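Local coordinates for beta-lactamase inhibitory protein BLIP-I (Streptomyces exfoliatus, PDB 3GMV) that inhibits beta-lactamases, probably by binding them directly as a protein inhibitor, at residues A5-T16 / G61-Y72. Residues are numbered along the deposited sequence; the frame is centred on the assembly and turned at random.
Sequences AEKYEQIQFGMT and GELWSKRNEYLY. With TAM (tris(hydroxyethyl)aminomethane), chain B.
Lys-66 of strand 63-69 reaches between the rings of Tyr-8 and Phe-13 to the end of helix 5-10. Lys-66 CB lies 3.6 Å from Tyr-8 OH. CG and CD run along Phe-13, with Lys-66 CD over a face of that ring, 3.8 Å from Phe-13 CZ. The chain then bends at chi3 (61°), which brings CE over the centre of the Tyr-8 ring in a CH-pi contact. Lys-66 NZ ends in two hydrogen bonds, to Tyr-8 O at 2.9 Å and to Ile-11 O at 2.8 Å. It meets each carbonyl tilted from its plane. NZ also stands over the Tyr-8 face as a cation-pi partner. The ammonium thus ties a carbonyl of the last helical turn to that of the first residue beyond it.

Leu-71 CD1 packs on the opposite face of Tyr-8. Asn-68 ND2 makes its stronger hydrogen bond to Ser-107 O and gives Tyr-8 OH a weak, nearly straight one (170°). Beyond the helix, Gly-14 N donates a hydrogen bond to Leu-63 O (2.9 Å), and Leu-63 N one to Met-15 O (2.8 Å).

Helix 5-10 runs nearly antiparallel to strand 63-69 (165°), the helix-on-sheet packing of a two-layer alpha/beta sandwich. Strand 63-69 is hydrogen-bonded between strands 52-57 and 105-111, and helix 17-24 packs against Ile-11 and Met-15.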
loop_
_atom_site.group_PDB
_atom_site.type_symbol
_atom_site.label_atom_id
_atom_site.label_comp_id
_atom_site.label_asym_id
_atom_site.label_seq_id
_atom_site.Cartn_x
_atom_site.Cartn_y
_atom_site.Cartn_z
ATOM N N ALA A 5 7.795 6.996 -6.242
ATOM C CA ALA A 5 6.659 6.144 -6.624
ATOM C C ALA A 5 7.021 5.334 -7.867
ATOM O O ALA A 5 6.654 4.161 -7.994
ATOM C CB ALA A 5 5.411 7.018 -6.904
ATOM N N GLU A 6 7.757 5.961 -8.789
ATOM C CA GLU A 6 8.192 5.237 -9.974
ATOM C C GLU A 6 9.073 4.041 -9.618
ATOM O O GLU A 6 8.895 2.964 -10.190
ATOM C CB GLU A 6 8.873 6.179 -10.995
ATOM C CG GLU A 6 7.893 7.171 -11.629
ATOM C CD GLU A 6 7.359 8.255 -10.656
ATOM O OE1 GLU A 6 8.059 8.662 -9.701
ATOM O OE2 GLU A 6 6.212 8.722 -10.874
ATOM N N LYS A 7 10.003 4.204 -8.674
ATOM C CA LYS A 7 10.826 3.068 -8.237
ATOM C C LYS A 7 9.965 1.978 -7.586
ATOM O O LYS A 7 10.164 0.780 -7.813
ATOM C CB LYS A 7 11.957 3.537 -7.294
ATOM C CG LYS A 7 12.992 4.399 -8.069
ATOM C CD LYS A 7 13.997 5.118 -7.229
ATOM C CE LYS A 7 15.094 5.618 -8.176
ATOM N NZ LYS A 7 15.929 4.483 -8.678
ATOM N N TYR A 8 9.023 2.402 -6.750
ATOM C CA TYR A 8 8.044 1.483 -6.144
ATOM C C TYR A 8 7.372 0.604 -7.200
ATOM O O TYR A 8 7.261 -0.601 -7.022
ATOM C CB TYR A 8 6.978 2.288 -5.376
ATOM C CG TYR A 8 5.950 1.485 -4.566
ATOM C CD1 TYR A 8 6.273 0.950 -3.328
ATOM C CD2 TYR A 8 4.645 1.320 -5.035
ATOM C CE1 TYR A 8 5.301 0.220 -2.566
ATOM C CE2 TYR A 8 3.680 0.637 -4.281
ATOM C CZ TYR A 8 4.024 0.092 -3.065
ATOM O OH TYR A 8 3.078 -0.600 -2.307
ATOM N N GLU A 9 6.912 1.210 -8.287
ATOM C CA GLU A 9 6.258 0.460 -9.367
ATOM C C GLU A 9 7.205 -0.472 -10.137
ATOM O O GLU A 9 6.767 -1.504 -10.636
ATOM C CB GLU A 9 5.523 1.431 -10.314
ATOM C CG GLU A 9 4.472 2.282 -9.555
ATOM C CD GLU A 9 4.093 3.580 -10.288
ATOM O OE1 GLU A 9 4.498 3.765 -11.461
ATOM O OE2 GLU A 9 3.403 4.416 -9.679
ATOM N N GLN A 10 8.477 -0.101 -10.252
ATOM C CA GLN A 10 9.464 -0.919 -10.947
ATOM C C GLN A 10 9.762 -2.185 -10.127
ATOM O O GLN A 10 10.217 -3.188 -10.688
ATOM C CB GLN A 10 10.757 -0.120 -11.131
ATOM C CG GLN A 10 10.608 0.944 -12.205
ATOM C CD GLN A 10 11.622 2.035 -12.095
ATOM O OE1 GLN A 10 12.715 1.832 -11.584
ATOM N NE2 GLN A 10 11.262 3.220 -12.589
ATOM N N ILE A 11 9.552 -2.096 -8.811
ATOM C CA ILE A 11 9.816 -3.211 -7.880
ATOM C C ILE A 11 8.652 -4.194 -7.992
ATOM O O ILE A 11 7.493 -3.776 -7.943
ATOM C CB ILE A 11 10.004 -2.692 -6.443
ATOM C CG1 ILE A 11 11.384 -2.018 -6.371
ATOM C CG2 ILE A 11 9.960 -3.834 -5.418
ATOM C CD1 ILE A 11 11.564 -1.026 -5.194
ATOM N N GLN A 12 8.973 -5.482 -8.171
ATOM C CA GLN A 12 7.984 -6.485 -8.514
ATOM C C GLN A 12 8.100 -7.742 -7.667
ATOM O O GLN A 12 9.203 -8.137 -7.250
ATOM C CB GLN A 12 8.152 -6.866 -9.998
ATOM C CG GLN A 12 7.626 -5.745 -10.925
ATOM C CD GLN A 12 8.021 -5.918 -12.342
ATOM O OE1 GLN A 12 8.842 -5.134 -12.869
ATOM N NE2 GLN A 12 7.455 -6.915 -12.996
ATOM N N PHE A 13 6.973 -8.405 -7.449
ATOM C CA PHE A 13 7.019 -9.613 -6.618
ATOM C C PHE A 13 7.948 -10.665 -7.218
ATOM O O PHE A 13 8.010 -10.852 -8.459
ATOM C CB PHE A 13 5.608 -10.165 -6.398
ATOM C CG PHE A 13 4.727 -9.180 -5.664
ATOM C CD1 PHE A 13 4.946 -8.903 -4.310
ATOM C CD2 PHE A 13 3.753 -8.475 -6.352
ATOM C CE1 PHE A 13 4.176 -7.955 -3.651
ATOM C CE2 PHE A 13 2.978 -7.519 -5.688
ATOM C CZ PHE A 13 3.192 -7.267 -4.349
ATOM N N GLY A 14 8.680 -11.332 -6.329
ATOM C CA GLY A 14 9.658 -12.342 -6.733
ATOM C C GLY A 14 11.077 -11.800 -6.840
ATOM O O GLY A 14 12.052 -12.586 -6.829
ATOM N N MET A 15 11.228 -10.477 -6.997
ATOM C CA MET A 15 12.584 -9.922 -7.081
ATOM C C MET A 15 13.418 -10.242 -5.851
ATOM O O MET A 15 12.905 -10.367 -4.727
ATOM C CB MET A 15 12.604 -8.408 -7.295
ATOM C CG MET A 15 12.143 -7.970 -8.655
ATOM S SD MET A 15 12.307 -6.201 -8.809
ATOM C CE MET A 15 12.123 -5.976 -10.610
ATOM N N THR A 16 14.720 -10.335 -6.050
ATOM C CA THR A 16 15.598 -10.576 -4.902
ATOM C C THR A 16 15.773 -9.318 -4.036
ATOM O O THR A 16 15.498 -8.187 -4.462
ATOM C CB THR A 16 17.006 -11.026 -5.326
ATOM O OG1 THR A 16 17.683 -9.953 -5.989
ATOM C CG2 THR A 16 16.953 -12.255 -6.254
ATOM N N GLY A 61 14.468 -15.299 -0.113
ATOM C CA GLY A 61 15.012 -13.971 -0.452
ATOM C C GLY A 61 14.223 -13.231 -1.518
ATOM O O GLY A 61 14.730 -12.274 -2.105
ATOM N N GLU A 62 12.978 -13.651 -1.748
ATOM C CA GLU A 62 12.158 -13.124 -2.853
ATOM C C GLU A 62 11.052 -12.217 -2.319
ATOM O O GLU A 62 10.437 -12.524 -1.302
ATOM C CB GLU A 62 11.532 -14.275 -3.639
ATOM C CG GLU A 62 12.591 -15.113 -4.345
ATOM C CD GLU A 62 12.039 -16.345 -5.043
ATOM O OE1 GLU A 62 10.815 -16.581 -5.022
ATOM O OE2 GLU A 62 12.851 -17.077 -5.654
ATOM N N LEU A 63 10.778 -11.116 -3.033
ATOM C CA LEU A 63 9.783 -10.129 -2.556
ATOM C C LEU A 63 8.379 -10.723 -2.547
ATOM O O LEU A 63 7.884 -11.167 -3.589
ATOM C CB LEU A 63 9.800 -8.930 -3.539
ATOM C CG LEU A 63 8.890 -7.792 -3.155
ATOM C CD1 LEU A 63 9.572 -7.106 -1.939
ATOM C CD2 LEU A 63 8.678 -6.782 -4.291
ATOM N N TRP A 64 7.710 -10.725 -1.393
ATOM C CA TRP A 64 6.321 -11.169 -1.354
ATOM C C TRP A 64 5.394 -10.020 -0.945
ATOM O O TRP A 64 4.172 -10.129 -1.085
ATOM C CB TRP A 64 6.147 -12.356 -0.367
ATOM C CG TRP A 64 6.365 -11.974 1.059
ATOM C CD1 TRP A 64 7.568 -11.938 1.725
ATOM C CD2 TRP A 64 5.380 -11.544 2.002
ATOM N NE1 TRP A 64 7.390 -11.507 3.013
ATOM C CE2 TRP A 64 6.056 -11.259 3.214
ATOM C CE3 TRP A 64 3.995 -11.366 1.943
ATOM C CZ2 TRP A 64 5.398 -10.792 4.357
ATOM C CZ3 TRP A 64 3.330 -10.914 3.105
ATOM C CH2 TRP A 64 4.036 -10.634 4.280
ATOM N N SER A 65 5.948 -8.928 -0.418
ATOM C CA SER A 65 5.092 -7.867 0.114
ATOM C C SER A 65 5.640 -6.468 -0.219
ATOM O O SER A 65 6.819 -6.205 -0.017
ATOM C CB SER A 65 5.003 -7.998 1.635
ATOM O OG SER A 65 4.214 -6.930 2.168
ATOM N N LYS A 66 4.755 -5.594 -0.701
ATOM C CA LYS A 66 5.031 -4.184 -0.858
ATOM C C LYS A 66 4.029 -3.397 -0.045
ATOM O O LYS A 66 2.830 -3.701 -0.081
ATOM C CB LYS A 66 4.861 -3.768 -2.332
ATOM C CG LYS A 66 5.830 -4.489 -3.275
ATOM C CD LYS A 66 5.515 -4.286 -4.766
ATOM C CE LYS A 66 5.597 -2.835 -5.179
ATOM N NZ LYS A 66 5.271 -2.722 -6.633
ATOM N N ARG A 67 4.498 -2.349 0.621
ATOM C CA ARG A 67 3.586 -1.465 1.343
ATOM C C ARG A 67 4.118 -0.054 1.177
ATOM O O ARG A 67 5.321 0.146 0.896
ATOM C CB ARG A 67 3.488 -1.851 2.840
ATOM C CG ARG A 67 4.791 -1.690 3.657
ATOM C CD ARG A 67 4.691 -2.425 5.007
ATOM N NE ARG A 67 5.933 -2.313 5.773
ATOM C CZ ARG A 67 6.174 -1.369 6.678
ATOM N NH1 ARG A 67 5.272 -0.433 6.939
ATOM N NH2 ARG A 67 7.326 -1.358 7.330
ATOM N N ASN A 68 3.238 0.924 1.348
ATOM C CA ASN A 68 3.690 2.299 1.347
ATOM C C ASN A 68 2.689 3.177 2.064
ATOM O O ASN A 68 1.514 2.799 2.268
ATOM C CB ASN A 68 3.877 2.795 -0.089
ATOM C CG ASN A 68 2.562 3.223 -0.729
ATOM O OD1 ASN A 68 2.112 4.362 -0.532
ATOM N ND2 ASN A 68 1.968 2.339 -1.550
ATOM N N GLU A 69 3.158 4.346 2.478
ATOM C CA GLU A 69 2.237 5.413 2.832
ATOM C C GLU A 69 2.670 6.653 2.099
ATOM O O GLU A 69 3.866 6.966 2.017
ATOM C CB GLU A 69 2.211 5.669 4.333
ATOM C CG GLU A 69 1.470 4.571 5.097
ATOM C CD GLU A 69 1.327 4.915 6.556
ATOM O OE1 GLU A 69 2.267 4.619 7.309
ATOM O OE2 GLU A 69 0.287 5.492 6.942
ATOM N N TYR A 70 1.691 7.324 1.514
ATOM C CA TYR A 70 1.881 8.670 0.944
ATOM C C TYR A 70 2.588 8.749 -0.395
ATOM O O TYR A 70 2.829 9.850 -0.883
ATOM C CB TYR A 70 2.536 9.649 1.969
ATOM C CG TYR A 70 2.032 9.523 3.393
ATOM C CD1 TYR A 70 0.670 9.404 3.661
ATOM C CD2 TYR A 70 2.915 9.507 4.466
ATOM C CE1 TYR A 70 0.204 9.265 4.954
ATOM C CE2 TYR A 70 2.451 9.371 5.781
ATOM C CZ TYR A 70 1.091 9.256 6.006
ATOM O OH TYR A 70 0.620 9.107 7.291
ATOM N N LEU A 71 2.900 7.622 -1.033
ATOM C CA LEU A 71 3.521 7.693 -2.349
ATOM C C LEU A 71 2.558 8.215 -3.400
ATOM O O LEU A 71 2.986 8.731 -4.420
ATOM C CB LEU A 71 4.045 6.322 -2.819
ATOM C CG LEU A 71 5.219 5.770 -2.016
ATOM C CD1 LEU A 71 5.642 4.399 -2.535
ATOM C CD2 LEU A 71 6.417 6.769 -2.069
ATOM N N TYR A 72 1.259 8.020 -3.171
ATOM C CA TYR A 72 0.233 8.454 -4.099
ATOM C C TYR A 72 -0.805 9.306 -3.375
ATOM O O TYR A 72 -1.047 9.119 -2.199
ATOM C CB TYR A 72 -0.489 7.236 -4.677
ATOM C CG TYR A 72 0.437 6.307 -5.397
ATOM C CD1 TYR A 72 0.787 6.546 -6.713
ATOM C CD2 TYR A 72 0.948 5.174 -4.762
ATOM C CE1 TYR A 72 1.639 5.681 -7.383
ATOM C CE2 TYR A 72 1.809 4.313 -5.419
ATOM C CZ TYR A 72 2.147 4.573 -6.721
ATOM O OH TYR A 72 3.008 3.730 -7.387
HETATM C C TAM B . 5.359 -15.149 4.722
HETATM C C1 TAM B . 4.415 -14.405 5.642
HETATM C C2 TAM B . 4.922 -16.602 4.555
HETATM C C3 TAM B . 6.764 -15.087 5.286
HETATM C C4 TAM B . 3.051 -14.241 4.990
HETATM C C5 TAM B . 3.402 -16.742 4.539
HETATM C C6 TAM B . 7.795 -15.546 4.259
HETATM N N TAM B . 5.355 -14.491 3.423
HETATM O O4 TAM B . 2.213 -13.483 5.881
HETATM O O5 TAM B . 2.963 -17.558 5.645
HETATM O O6 TAM B . 7.141 -16.056 3.091
#